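Local structure of 2-keto-3-deoxy-D-arabinonate dehydratase (Sulfolobus solfataricus, 2Q1A) at residues A[141-146]-A[166-171]; A[208-213]-A[256-261]; A[147-152]-A[249-254]; A[74-79]-A[117-122]. The protein catalyses the magnesium-dependent dehydration of 2-dehydro-3-deoxy-D-arabinonate to 2,5-dioxopentanoate in a pentose oxidation pathway leading to 2-oxoglutarate. All coordinates share one frame; numbering follows the deposited sequence.

In the fold
The four contacts illustrate how an FAH-family chain builds a metal site from strands distant in sequence. Contact 4 (74-79 with 117-122) closes first along the chain. Contacts 1 and 3 then interleave, because both draw on strand 140-150, and contact 2 interleaves with contact 3 in turn. Strand 250-253 lies between strands 140-150 and 76-80, which brings the centres of contacts 3 and 4 to about 9 Å apart. Contacts 1 and 2, about 10 Å apart centre to centre, meet where Pro-144 O is hydrogen-bonded to Thr-256 OG1, and both reach the bound 2-ketobutyric acid. Strand 140-150 carries two magnesium ligands, and segment 256-261 packs on strand 207-214.

Contact 1 (A[141-146]-A[166-171]); sequences LPEPEL and SARDLE. With MG (magnesium ion), chain B; 2KT (2-ketobutyric acid), chain C.
Glu-143 OE1 is held by a bridging water, which donates to it, and by Arg-89, outside the two segments, through a salt bridge; Ser-166 OG is a neighbour at 3.2 Å. The same water accepts from Arg-168 NH1 at 2.7 Å, in the plane of the guanidinium group, and so links two opposite charges that do not meet directly. The sister oxygen, Glu-143 OE2, binds the magnesium ion at 2.1 Å. An extended chain beyond CG carries the carboxylate there, with CG anti to the carbonyl carbon (chi1 -64°). Glu-145 OE1 is a second ligand at 2.0 Å; Asp-164, a water and two oxygens of 2-ketobutyric acid complete the site. Through hydrogen bonds, Ser-166 OG bridges the main-chain O of the metal ligand Asp-164 and the substrate-binding Lys-182.

Along the hairpin, Leu-141 and Ser-166 form an antiparallel hydrogen-bonded pair, with Leu-141 N to Ser-166 O at 3.0 Å and the return bond at 3.1 Å from Ser-166 N to Leu-141 O. Leu-141 CB rests 4.1 Å from Arg-168 CG, while Arg-168 NE turns back to a salt bridge with Glu-171.

The contact lies at the open end of the hairpin of strands 140-150 and 156-167, where Ala-167 occupies the N-cap position of helix 168-173 and packs on helix 178-182, while Pro-142 and Pro-144 lean on strand 207-214.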
loop_
_atom_site.group_PDB
_atom_site.type_symbol
_atom_site.label_atom_id
_atom_site.label_comp_id
_atom_site.label_asym_id
_atom_site.label_seq_id
_atom_site.Cartn_x
_atom_site.Cartn_y
_atom_site.Cartn_z
ATOM N N LEU A 141 -40.981 5.006 1.741
ATOM C CA LEU A 141 -41.029 5.920 2.880
ATOM C C LEU A 141 -39.687 6.024 3.599
ATOM O O LEU A 141 -38.979 5.025 3.727
ATOM C CB LEU A 141 -42.102 5.473 3.883
ATOM C CG LEU A 141 -43.587 5.599 3.520
ATOM C CD1 LEU A 141 -44.455 5.105 4.679
ATOM C CD2 LEU A 141 -43.962 7.039 3.130
ATOM N N PRO A 142 -39.330 7.229 4.072
ATOM C CA PRO A 142 -38.133 7.323 4.899
ATOM C C PRO A 142 -38.443 6.910 6.335
ATOM O O PRO A 142 -39.535 7.193 6.835
ATOM C CB PRO A 142 -37.781 8.811 4.834
ATOM C CG PRO A 142 -39.102 9.503 4.624
ATOM C CD PRO A 142 -39.982 8.542 3.874
ATOM N N GLU A 143 -37.505 6.233 6.989
ATOM C CA GLU A 143 -37.698 5.853 8.380
ATOM C C GLU A 143 -36.687 6.564 9.288
ATOM O O GLU A 143 -35.505 6.211 9.315
ATOM C CB GLU A 143 -37.656 4.330 8.540
ATOM C CG GLU A 143 -38.800 3.591 7.815
ATOM C CD GLU A 143 -38.853 2.087 8.116
ATOM O OE1 GLU A 143 -39.735 1.392 7.555
ATOM O OE2 GLU A 143 -38.014 1.599 8.911
ATOM N N PRO A 144 -37.147 7.591 10.021
ATOM C CA PRO A 144 -36.271 8.347 10.915
ATOM C C PRO A 144 -35.904 7.516 12.129
ATOM O O PRO A 144 -36.789 7.086 12.870
ATOM C CB PRO A 144 -37.128 9.553 11.327
ATOM C CG PRO A 144 -38.533 9.117 11.140
ATOM C CD PRO A 144 -38.530 8.102 10.029
ATOM N N GLU A 145 -34.610 7.279 12.321
ATOM C CA GLU A 145 -34.153 6.372 13.371
ATOM C C GLU A 145 -32.899 6.878 14.073
ATOM O O GLU A 145 -32.041 7.512 13.456
ATOM C CB GLU A 145 -33.892 4.981 12.786
ATOM C CG GLU A 145 -35.072 4.385 12.021
ATOM C CD GLU A 145 -34.906 2.912 11.684
ATOM O OE1 GLU A 145 -35.738 2.393 10.903
ATOM O OE2 GLU A 145 -33.964 2.262 12.198
ATOM N N LEU A 146 -32.806 6.608 15.369
ATOM C CA LEU A 146 -31.559 6.777 16.099
ATOM C C LEU A 146 -30.672 5.558 15.824
ATOM O O LEU A 146 -31.140 4.409 15.853
ATOM C CB LEU A 146 -31.822 6.917 17.602
ATOM C CG LEU A 146 -30.612 6.977 18.542
ATOM C CD1 LEU A 146 -29.875 8.301 18.403
ATOM C CD2 LEU A 146 -31.041 6.746 19.989
ATOM N N SER A 166 -37.151 2.659 2.914
ATOM C CA SER A 166 -37.849 1.380 2.696
ATOM C C SER A 166 -38.895 1.414 1.573
ATOM O O SER A 166 -39.822 2.229 1.608
ATOM C CB SER A 166 -38.522 0.908 3.997
ATOM O OG SER A 166 -37.678 1.075 5.127
ATOM N N ALA A 167 -38.747 0.523 0.588
ATOM C CA ALA A 167 -39.799 0.269 -0.414
ATOM C C ALA A 167 -40.953 -0.510 0.224
ATOM O O ALA A 167 -41.082 -1.728 0.047
ATOM C CB ALA A 167 -39.240 -0.481 -1.621
ATOM N N ARG A 168 -41.788 0.215 0.968
ATOM C CA ARG A 168 -42.883 -0.358 1.750
ATOM C C ARG A 168 -43.884 -1.199 0.949
ATOM O O ARG A 168 -44.439 -2.171 1.469
ATOM C CB ARG A 168 -43.607 0.751 2.517
ATOM C CG ARG A 168 -42.752 1.432 3.597
ATOM C CD ARG A 168 -42.437 0.481 4.744
ATOM N NE ARG A 168 -43.647 -0.194 5.206
ATOM C CZ ARG A 168 -44.454 0.276 6.154
ATOM N NH1 ARG A 168 -44.171 1.420 6.769
ATOM N NH2 ARG A 168 -45.541 -0.402 6.495
ATOM N N ASP A 169 -44.113 -0.841 -0.310
ATOM C CA ASP A 169 -45.050 -1.612 -1.134
ATOM C C ASP A 169 -44.560 -3.029 -1.393
ATOM O O ASP A 169 -45.362 -3.969 -1.374
ATOM C CB ASP A 169 -45.398 -0.895 -2.449
ATOM C CG ASP A 169 -44.186 -0.632 -3.322
ATOM O OD1 ASP A 169 -43.150 -0.171 -2.785
ATOM O OD2 ASP A 169 -44.280 -0.871 -4.550
ATOM N N LEU A 170 -43.250 -3.179 -1.610
ATOM C CA LEU A 170 -42.644 -4.492 -1.867
ATOM C C LEU A 170 -42.690 -5.400 -0.634
ATOM O O LEU A 170 -43.000 -6.586 -0.737
ATOM C CB LEU A 170 -41.209 -4.342 -2.379
ATOM C CG LEU A 170 -40.963 -3.635 -3.717
ATOM C CD1 LEU A 170 -39.506 -3.798 -4.121
ATOM C CD2 LEU A 170 -41.885 -4.148 -4.833
ATOM N N GLU A 171 -42.391 -4.827 0.528
ATOM C CA GLU A 171 -42.503 -5.533 1.793
ATOM C C GLU A 171 -43.928 -6.036 2.029
ATOM O O GLU A 171 -44.124 -7.159 2.502
ATOM C CB GLU A 171 -42.059 -4.627 2.944
ATOM C CG GLU A 171 -42.425 -5.136 4.336
ATOM C CD GLU A 171 -42.107 -4.137 5.426
ATOM O OE1 GLU A 171 -41.531 -3.068 5.115
ATOM O OE2 GLU A 171 -42.434 -4.413 6.598
HETATM MG MG MG B . -36.457 0.733 9.942
HETATM C C4 2KT C . -38.835 -3.230 9.437
HETATM C C3 2KT C . -39.033 -2.606 10.548
HETATM C C2 2KT C . -38.381 -1.519 10.660
HETATM O O3 2KT C . -37.550 -1.178 9.814
HETATM C C 2KT C . -38.591 -0.718 11.713
HETATM O OXT 2KT C . -39.425 -1.033 12.592
HETATM O O 2KT C . -37.940 0.352 11.803
HETATM O O HOH W 1 -42.227 3.214 6.948
HETATM O O HOH W 2 -34.974 -0.093 11.347
#

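Contact 2 (A[208-213]-A[256-261]); sequences ITLKIV and TAIVPG. With 2KT (2-ketobutyric acid), chain C.
Ile-258 reaches out from its loop to strand 207-214, where Leu-210 and Ile-208 receive its two branches. Its CB is directed at the strand and forks. The CG2 branch meets Leu-210 CD2 at 3.8 Å as the two side chains run past each other in opposite directions. The other branch sets out along CG1, which stands anti to the carbonyl carbon (chi1 -53°), and ends in CD1. This methyl lies 3.5 Å from Ile-208 O, closest to the strand backbone, with Ile-208 CG2 further off at 4.4 Å.

Two residues on, Pro-260 continues the apolar seam. Its ring atom CG meets Leu-210 CD2 at 4.0 Å, the two side chains reaching toward each other, so one leucine methyl serves both Ile-258 and Pro-260; Ile-212 CD1 lies a little further from that CG. No hydrogen bond crosses between the segments; Pro-144 and Phe-220 also touch both Leu-210 and Ile-258.

At the start of the loop, Thr-256 N donates to O of 2-ketobutyric acid at 2.9 Å, and Thr-256 OG1 is hydrogen-bonded to Pro-144 O. The arrangement is that of a substrate-binding loop whose onset lines the active site while its continuation is laid on a strand of the FAH-family fold.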
loop_
_atom_site.group_PDB
_atom_site.type_symbol
_atom_site.label_atom_id
_atom_site.label_comp_id
_atom_site.label_asym_id
_atom_site.label_seq_id
_atom_site.Cartn_x
_atom_site.Cartn_y
_atom_site.Cartn_z
ATOM N N ILE A 208 -37.251 12.992 18.042
ATOM C CA ILE A 208 -36.977 12.674 16.645
ATOM C C ILE A 208 -38.084 13.288 15.795
ATOM O O ILE A 208 -39.265 13.030 16.035
ATOM C CB ILE A 208 -36.889 11.140 16.392
ATOM C CG1 ILE A 208 -35.823 10.497 17.294
ATOM C CG2 ILE A 208 -36.599 10.854 14.917
ATOM C CD1 ILE A 208 -35.764 8.971 17.219
ATOM N N THR A 209 -37.701 14.100 14.809
ATOM C CA THR A 209 -38.664 14.800 13.959
ATOM C C THR A 209 -38.423 14.505 12.484
ATOM O O THR A 209 -37.294 14.611 12.006
ATOM C CB THR A 209 -38.602 16.327 14.187
ATOM O OG1 THR A 209 -38.615 16.602 15.592
ATOM C CG2 THR A 209 -39.777 17.033 13.519
ATOM N N LEU A 210 -39.491 14.142 11.778
ATOM C CA LEU A 210 -39.447 13.934 10.334
ATOM C C LEU A 210 -40.297 14.967 9.580
ATOM O O LEU A 210 -41.474 15.169 9.890
ATOM C CB LEU A 210 -39.908 12.516 9.986
ATOM C CG LEU A 210 -40.240 12.164 8.529
ATOM C CD1 LEU A 210 -39.004 12.115 7.635
ATOM C CD2 LEU A 210 -40.990 10.843 8.470
ATOM N N LYS A 211 -39.681 15.613 8.592
ATOM C CA LYS A 211 -40.387 16.472 7.648
ATOM C C LYS A 211 -40.033 16.061 6.220
ATOM O O LYS A 211 -38.865 15.834 5.903
ATOM C CB LYS A 211 -40.048 17.950 7.885
ATOM C CG LYS A 211 -40.729 18.558 9.115
ATOM C CD LYS A 211 -39.996 19.791 9.675
ATOM C CE LYS A 211 -40.366 21.086 8.933
ATOM N NZ LYS A 211 -39.947 22.318 9.691
ATOM N N ILE A 212 -41.051 15.934 5.374
ATOM C CA ILE A 212 -40.846 15.752 3.942
ATOM C C ILE A 212 -41.281 17.041 3.231
ATOM O O ILE A 212 -42.388 17.537 3.452
ATOM C CB ILE A 212 -41.613 14.528 3.402
ATOM C CG1 ILE A 212 -41.256 13.273 4.217
ATOM C CG2 ILE A 212 -41.319 14.318 1.912
ATOM C CD1 ILE A 212 -42.161 12.073 3.974
ATOM N N VAL A 213 -40.398 17.587 2.396
ATOM C CA VAL A 213 -40.646 18.862 1.732
ATOM C C VAL A 213 -40.764 18.675 0.221
ATOM O O VAL A 213 -39.843 18.175 -0.428
ATOM C CB VAL A 213 -39.570 19.920 2.094
ATOM C CG1 VAL A 213 -39.823 21.240 1.360
ATOM C CG2 VAL A 213 -39.551 20.170 3.592
ATOM N N THR A 256 -37.883 2.605 13.694
ATOM C CA THR A 256 -38.631 3.868 13.593
ATOM C C THR A 256 -39.977 3.872 14.325
ATOM O O THR A 256 -40.584 2.819 14.550
ATOM C CB THR A 256 -38.860 4.291 12.118
ATOM O OG1 THR A 256 -39.252 5.667 12.075
ATOM C CG2 THR A 256 -39.939 3.436 11.446
ATOM N N ALA A 257 -40.433 5.069 14.684
ATOM C CA ALA A 257 -41.755 5.263 15.284
ATOM C C ALA A 257 -42.652 6.171 14.433
ATOM O O ALA A 257 -43.854 6.282 14.697
ATOM C CB ALA A 257 -41.618 5.828 16.680
ATOM N N ILE A 258 -42.067 6.818 13.425
ATOM C CA ILE A 258 -42.803 7.748 12.573
ATOM C C ILE A 258 -43.070 7.135 11.198
ATOM O O ILE A 258 -42.152 6.959 10.388
ATOM C CB ILE A 258 -42.082 9.120 12.443
ATOM C CG1 ILE A 258 -41.776 9.700 13.829
ATOM C CG2 ILE A 258 -42.930 10.083 11.630
ATOM C CD1 ILE A 258 -40.818 10.868 13.835
ATOM N N VAL A 259 -44.336 6.807 10.957
ATOM C CA VAL A 259 -44.762 6.141 9.733
ATOM C C VAL A 259 -45.844 6.972 9.028
ATOM O O VAL A 259 -47.007 6.952 9.438
ATOM C CB VAL A 259 -45.294 4.704 10.019
ATOM C CG1 VAL A 259 -45.607 3.966 8.718
ATOM C CG2 VAL A 259 -44.297 3.906 10.857
ATOM N N PRO A 260 -45.458 7.733 7.981
ATOM C CA PRO A 260 -46.420 8.416 7.110
ATOM C C PRO A 260 -47.446 7.460 6.492
ATOM O O PRO A 260 -47.243 6.242 6.489
ATOM C CB PRO A 260 -45.530 9.013 6.013
ATOM C CG PRO A 260 -44.206 9.198 6.666
ATOM C CD PRO A 260 -44.064 8.023 7.586
ATOM N N GLY A 261 -48.538 8.021 5.974
ATOM C CA GLY A 261 -49.629 7.233 5.408
ATOM C C GLY A 261 -49.338 6.683 4.026
ATOM O O GLY A 261 -48.337 7.038 3.399
HETATM C C4 2KT C . -38.835 -3.230 9.437
HETATM C C3 2KT C . -39.033 -2.606 10.548
HETATM C C2 2KT C . -38.381 -1.519 10.660
HETATM O O3 2KT C . -37.550 -1.178 9.814
HETATM C C 2KT C . -38.591 -0.718 11.713
HETATM O OXT 2KT C . -39.425 -1.033 12.592
HETATM O O 2KT C . -37.940 0.352 11.803
#

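Contact 3 (A[147-152]-A[249-254]); sequences AVVLDS and GTILTT
Val-148 and Leu-252 form an antiparallel hydrogen-bonded pair: Val-148 N donates to Leu-252 O at 2.8 Å, and Leu-252 N returns a bond to Val-148 O at 3.0 Å, in the carbonyl plane. Further along, Leu-150 N gives a straighter bond to Thr-250 O (N-H...O angle 164°). Leu-150 O takes the N-H of Gly-249 at 2.8 Å. Gly-249 and Thr-250 therefore both face Leu-150, a G1 beta bulge, and Gly-249 adopts a positive phi (97°) at which a CB would crowd the carbonyl oxygen of the preceding residue.

The bulge lies near one end of strand 250-253, a strand that runs between 140-150 and 76-80 of the FAH-family fold. At the other end, Thr-253 OG1 is hydrogen-bonded to the metal ligand Glu-145, so this pairing runs up to the magnesium site.

Side chains pack on both faces. On one, Ile-251 spreads its branches over two neighbours: CG1, anti to the carbonyl carbon (chi1 -70°), meets Val-149 CG2 at 4.0 Å, and CG2, anti to the backbone N, meets Ala-147 CB at 3.8 Å. An alanine here would lose both branches and would probably leave a gap beside Val-149 and Ala-147, which Met-162 and Phe-190 also border. On the other face Val-148 CG2 lies alongside Leu-252 CB at 3.8 Å, and Leu-150 CD1 approaches that CB from across, with Ile-237 and Gln-236 of helix 233-241 packed against the leucines.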
loop_
_atom_site.group_PDB
_atom_site.type_symbol
_atom_site.label_atom_id
_atom_site.label_comp_id
_atom_site.label_asym_id
_atom_site.label_seq_id
_atom_site.Cartn_x
_atom_site.Cartn_y
_atom_site.Cartn_z
ATOM N N ALA A 147 -29.399 5.817 15.547
ATOM C CA ALA A 147 -28.460 4.760 15.218
ATOM C C ALA A 147 -27.193 4.852 16.059
ATOM O O ALA A 147 -26.702 5.948 16.345
ATOM C CB ALA A 147 -28.126 4.794 13.746
ATOM N N VAL A 148 -26.677 3.694 16.461
ATOM C CA VAL A 148 -25.430 3.644 17.222
ATOM C C VAL A 148 -24.256 3.204 16.350
ATOM O O VAL A 148 -24.416 2.375 15.448
ATOM C CB VAL A 148 -25.535 2.723 18.471
ATOM C CG1 VAL A 148 -26.351 3.392 19.573
ATOM C CG2 VAL A 148 -26.118 1.347 18.110
ATOM N N VAL A 149 -23.085 3.780 16.615
ATOM C CA VAL A 149 -21.831 3.268 16.065
ATOM C C VAL A 149 -21.215 2.336 17.112
ATOM O O VAL A 149 -21.128 2.692 18.294
ATOM C CB VAL A 149 -20.848 4.400 15.680
ATOM C CG1 VAL A 149 -19.611 3.831 15.010
ATOM C CG2 VAL A 149 -21.515 5.396 14.742
ATOM N N LEU A 150 -20.808 1.145 16.673
ATOM C CA LEU A 150 -20.292 0.105 17.581
ATOM C C LEU A 150 -18.850 -0.315 17.280
ATOM O O LEU A 150 -18.391 -0.200 16.141
ATOM C CB LEU A 150 -21.197 -1.133 17.525
ATOM C CG LEU A 150 -22.702 -0.901 17.676
ATOM C CD1 LEU A 150 -23.504 -2.108 17.217
ATOM C CD2 LEU A 150 -23.053 -0.527 19.111
ATOM N N ASP A 151 -18.139 -0.794 18.302
ATOM C CA ASP A 151 -16.897 -1.561 18.081
ATOM C C ASP A 151 -17.197 -3.065 17.979
ATOM O O ASP A 151 -18.363 -3.474 18.046
ATOM C CB ASP A 151 -15.803 -1.247 19.128
ATOM C CG ASP A 151 -16.105 -1.811 20.520
ATOM O OD1 ASP A 151 -16.821 -2.832 20.650
ATOM O OD2 ASP A 151 -15.593 -1.224 21.501
ATOM N N SER A 152 -16.152 -3.879 17.817
ATOM C CA SER A 152 -16.329 -5.320 17.572
ATOM C C SER A 152 -16.910 -6.105 18.752
ATOM O O SER A 152 -17.418 -7.210 18.566
ATOM C CB SER A 152 -15.037 -5.971 17.058
ATOM O OG SER A 152 -13.918 -5.627 17.858
ATOM N N GLY A 249 -16.734 -0.047 13.857
ATOM C CA GLY A 249 -17.354 1.039 13.111
ATOM C C GLY A 249 -18.671 0.657 12.469
ATOM O O GLY A 249 -19.253 1.458 11.736
ATOM N N THR A 250 -19.134 -0.567 12.743
ATOM C CA THR A 250 -20.470 -1.029 12.351
ATOM C C THR A 250 -21.550 -0.092 12.917
ATOM O O THR A 250 -21.408 0.442 14.031
ATOM C CB THR A 250 -20.725 -2.497 12.834
ATOM O OG1 THR A 250 -19.916 -3.403 12.074
ATOM C CG2 THR A 250 -22.202 -2.904 12.695
ATOM N N ILE A 251 -22.614 0.111 12.145
ATOM C CA ILE A 251 -23.742 0.903 12.602
ATOM C C ILE A 251 -24.983 0.034 12.750
ATOM O O ILE A 251 -25.331 -0.732 11.841
ATOM C CB ILE A 251 -24.042 2.111 11.667
ATOM C CG1 ILE A 251 -22.938 3.166 11.770
ATOM C CG2 ILE A 251 -25.382 2.739 12.018
ATOM C CD1 ILE A 251 -23.126 4.375 10.850
ATOM N N LEU A 252 -25.626 0.153 13.910
ATOM C CA LEU A 252 -26.944 -0.411 14.145
ATOM C C LEU A 252 -27.992 0.699 14.216
ATOM O O LEU A 252 -27.885 1.626 15.034
ATOM C CB LEU A 252 -26.968 -1.243 15.436
ATOM C CG LEU A 252 -28.312 -1.831 15.899
ATOM C CD1 LEU A 252 -28.931 -2.748 14.850
ATOM C CD2 LEU A 252 -28.165 -2.566 17.218
ATOM N N THR A 253 -29.003 0.599 13.359
ATOM C CA THR A 253 -30.131 1.524 13.400
ATOM C C THR A 253 -31.320 0.899 14.147
ATOM O O THR A 253 -31.743 -0.219 13.840
ATOM C CB THR A 253 -30.495 2.078 11.995
ATOM O OG1 THR A 253 -31.480 3.104 12.129
ATOM C CG2 THR A 253 -31.003 0.993 11.049
ATOM N N THR A 254 -31.840 1.632 15.131
ATOM C CA THR A 254 -32.670 1.050 16.194
ATOM C C THR A 254 -34.189 0.950 15.963
ATOM O O THR A 254 -34.931 0.621 16.891
ATOM C CB THR A 254 -32.409 1.753 17.543
ATOM O OG1 THR A 254 -32.833 3.120 17.463
ATOM C CG2 THR A 254 -30.925 1.707 17.891
#

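Contact 4 (A[74-79]-A[117-122]); sequences PEVWGS and FKATPN. With 2KT (2-ketobutyric acid), chain C.
Trp-77 offers one face of its indole to the edge of Phe-117, whose CD2 stands over the rings 3.8 Å from Trp-77 CE2. The pair is T-shaped: the planes stand at 88°, and the centroids of the five-membered ring and the phenyl ring are 5.3 Å apart. Phe-117 gets there with CG anti to its own N (chi1 -174°), while rotation of the indole is restrained by a nearly straight bond in its plane from Trp-77 NE1 to Glu-75 OE1 at 3.0 Å, met on the anti side and tilted 30° from the carboxylate plane. A leucine in place of Trp-77 would remove both the flat face and the N-H, and would probably leave the Phe-117 edge poorly packed and Glu-75 OE1 without this donor.

Beneath the rings the two strands pair antiparallel, interrupted by a classic beta bulge in which Lys-118 and Ala-119 both face Val-76. Val-76 O accepts twice from the same face of its plane, at 2.9 Å from Lys-118 N and 3.2 Å from Ala-119 N. In return Val-76 N donates to Ala-119 O at 2.9 Å. Lys-118 lies alongside Val-76, pointing the same way, its CB 3.4 Å from Val-76 O; its NZ is hydrogen-bonded to Lys-182 O and forms a salt bridge with the metal ligand Asp-164.

Strand 76-80 also pairs in parallel with strand 250-253. Across the subunit interface, Phe-117 stacks on Phe-117 of the second subunit and Glu-75 makes a salt bridge with Arg-123 of that subunit.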
loop_
_atom_site.group_PDB
_atom_site.type_symbol
_atom_site.label_atom_id
_atom_site.label_comp_id
_atom_site.label_asym_id
_atom_site.label_seq_id
_atom_site.Cartn_x
_atom_site.Cartn_y
_atom_site.Cartn_z
ATOM N N PRO A 74 -18.331 -0.380 7.859
ATOM C CA PRO A 74 -18.073 -1.594 7.076
ATOM C C PRO A 74 -19.363 -2.368 6.842
ATOM O O PRO A 74 -19.537 -2.995 5.787
ATOM C CB PRO A 74 -17.107 -2.392 7.961
ATOM C CG PRO A 74 -16.501 -1.378 8.884
ATOM C CD PRO A 74 -17.588 -0.373 9.133
ATOM N N GLU A 75 -20.258 -2.304 7.828
ATOM C CA GLU A 75 -21.576 -2.930 7.754
ATOM C C GLU A 75 -22.620 -2.019 8.411
ATOM O O GLU A 75 -22.302 -1.266 9.337
ATOM C CB GLU A 75 -21.568 -4.296 8.455
ATOM C CG GLU A 75 -20.443 -5.241 8.026
ATOM C CD GLU A 75 -20.572 -6.648 8.603
ATOM O OE1 GLU A 75 -21.370 -6.864 9.545
ATOM O OE2 GLU A 75 -19.864 -7.546 8.106
ATOM N N VAL A 76 -23.859 -2.085 7.920
ATOM C CA VAL A 76 -24.994 -1.427 8.567
ATOM C C VAL A 76 -26.105 -2.451 8.799
ATOM O O VAL A 76 -26.496 -3.171 7.878
ATOM C CB VAL A 76 -25.552 -0.220 7.743
ATOM C CG1 VAL A 76 -26.602 0.529 8.541
ATOM C CG2 VAL A 76 -24.445 0.733 7.344
ATOM N N TRP A 77 -26.599 -2.515 10.031
ATOM C CA TRP A 77 -27.708 -3.408 10.364
ATOM C C TRP A 77 -28.881 -2.636 10.948
ATOM O O TRP A 77 -28.705 -1.598 11.601
ATOM C CB TRP A 77 -27.283 -4.486 11.364
ATOM C CG TRP A 77 -26.246 -5.457 10.882
ATOM C CD1 TRP A 77 -24.922 -5.208 10.680
ATOM C CD2 TRP A 77 -26.437 -6.851 10.599
ATOM N NE1 TRP A 77 -24.277 -6.349 10.274
ATOM C CE2 TRP A 77 -25.181 -7.376 10.221
ATOM C CE3 TRP A 77 -27.547 -7.709 10.631
ATOM C CZ2 TRP A 77 -25.003 -8.715 9.862
ATOM C CZ3 TRP A 77 -27.367 -9.044 10.274
ATOM C CH2 TRP A 77 -26.103 -9.531 9.899
ATOM N N GLY A 78 -30.078 -3.168 10.715
ATOM C CA GLY A 78 -31.301 -2.578 11.231
ATOM C C GLY A 78 -32.016 -3.434 12.257
ATOM O O GLY A 78 -31.855 -4.658 12.300
ATOM N N SER A 79 -32.805 -2.773 13.091
ATOM C CA SER A 79 -33.669 -3.445 14.038
ATOM C C SER A 79 -35.101 -3.073 13.689
ATOM O O SER A 79 -35.358 -1.971 13.210
ATOM C CB SER A 79 -33.337 -2.995 15.448
ATOM O OG SER A 79 -33.599 -4.030 16.372
ATOM N N PHE A 117 -30.014 -7.253 7.796
ATOM C CA PHE A 117 -28.882 -6.571 7.165
ATOM C C PHE A 117 -29.391 -5.410 6.323
ATOM O O PHE A 117 -30.286 -5.583 5.484
ATOM C CB PHE A 117 -28.055 -7.534 6.304
ATOM C CG PHE A 117 -26.795 -6.921 5.749
ATOM C CD1 PHE A 117 -26.725 -6.520 4.414
ATOM C CD2 PHE A 117 -25.680 -6.728 6.561
ATOM C CE1 PHE A 117 -25.561 -5.946 3.893
ATOM C CE2 PHE A 117 -24.511 -6.146 6.048
ATOM C CZ PHE A 117 -24.456 -5.755 4.712
ATOM N N LYS A 118 -28.815 -4.234 6.541
ATOM C CA LYS A 118 -29.310 -3.009 5.907
ATOM C C LYS A 118 -28.499 -2.539 4.699
ATOM O O LYS A 118 -29.072 -2.328 3.625
ATOM C CB LYS A 118 -29.467 -1.881 6.936
ATOM C CG LYS A 118 -29.900 -0.539 6.348
ATOM C CD LYS A 118 -31.237 -0.627 5.615
ATOM C CE LYS A 118 -31.453 0.595 4.736
ATOM N NZ LYS A 118 -32.758 0.551 4.013
ATOM N N ALA A 119 -27.182 -2.373 4.867
ATOM C CA ALA A 119 -26.346 -1.798 3.810
ATOM C C ALA A 119 -24.844 -2.057 3.958
ATOM O O ALA A 119 -24.335 -2.243 5.066
ATOM C CB ALA A 119 -26.598 -0.283 3.711
ATOM N N THR A 120 -24.159 -2.059 2.815
ATOM C CA THR A 120 -22.710 -1.913 2.735
ATOM C C THR A 120 -22.395 -0.414 2.579
ATOM O O THR A 120 -23.269 0.351 2.159
ATOM C CB THR A 120 -22.135 -2.699 1.532
ATOM O OG1 THR A 120 -22.818 -2.317 0.328
ATOM C CG2 THR A 120 -22.289 -4.199 1.747
ATOM N N PRO A 121 -21.159 0.018 2.922
ATOM C CA PRO A 121 -20.815 1.452 2.884
ATOM C C PRO A 121 -21.104 2.148 1.554
ATOM O O PRO A 121 -21.599 3.277 1.547
ATOM C CB PRO A 121 -19.302 1.474 3.166
ATOM C CG PRO A 121 -18.840 0.068 3.024
ATOM C CD PRO A 121 -20.016 -0.797 3.366
ATOM N N ASN A 122 -20.796 1.487 0.442
ATOM C CA ASN A 122 -21.018 2.077 -0.875
ATOM C C ASN A 122 -22.510 2.254 -1.216
ATOM O O ASN A 122 -22.849 2.968 -2.156
ATOM C CB ASN A 122 -20.294 1.276 -1.962
ATOM C CG ASN A 122 -20.930 -0.084 -2.207
ATOM O OD1 ASN A 122 -21.049 -0.908 -1.290
ATOM N ND2 ASN A 122 -21.338 -0.330 -3.448
HETATM C C4 2KT C . -38.835 -3.230 9.437
HETATM C C3 2KT C . -39.033 -2.606 10.548
HETATM C C2 2KT C . -38.381 -1.519 10.660
HETATM O O3 2KT C . -37.550 -1.178 9.814
HETATM C C 2KT C . -38.591 -0.718 11.713
HETATM O OXT 2KT C . -39.425 -1.033 12.592
HETATM O O 2KT C . -37.940 0.352 11.803
#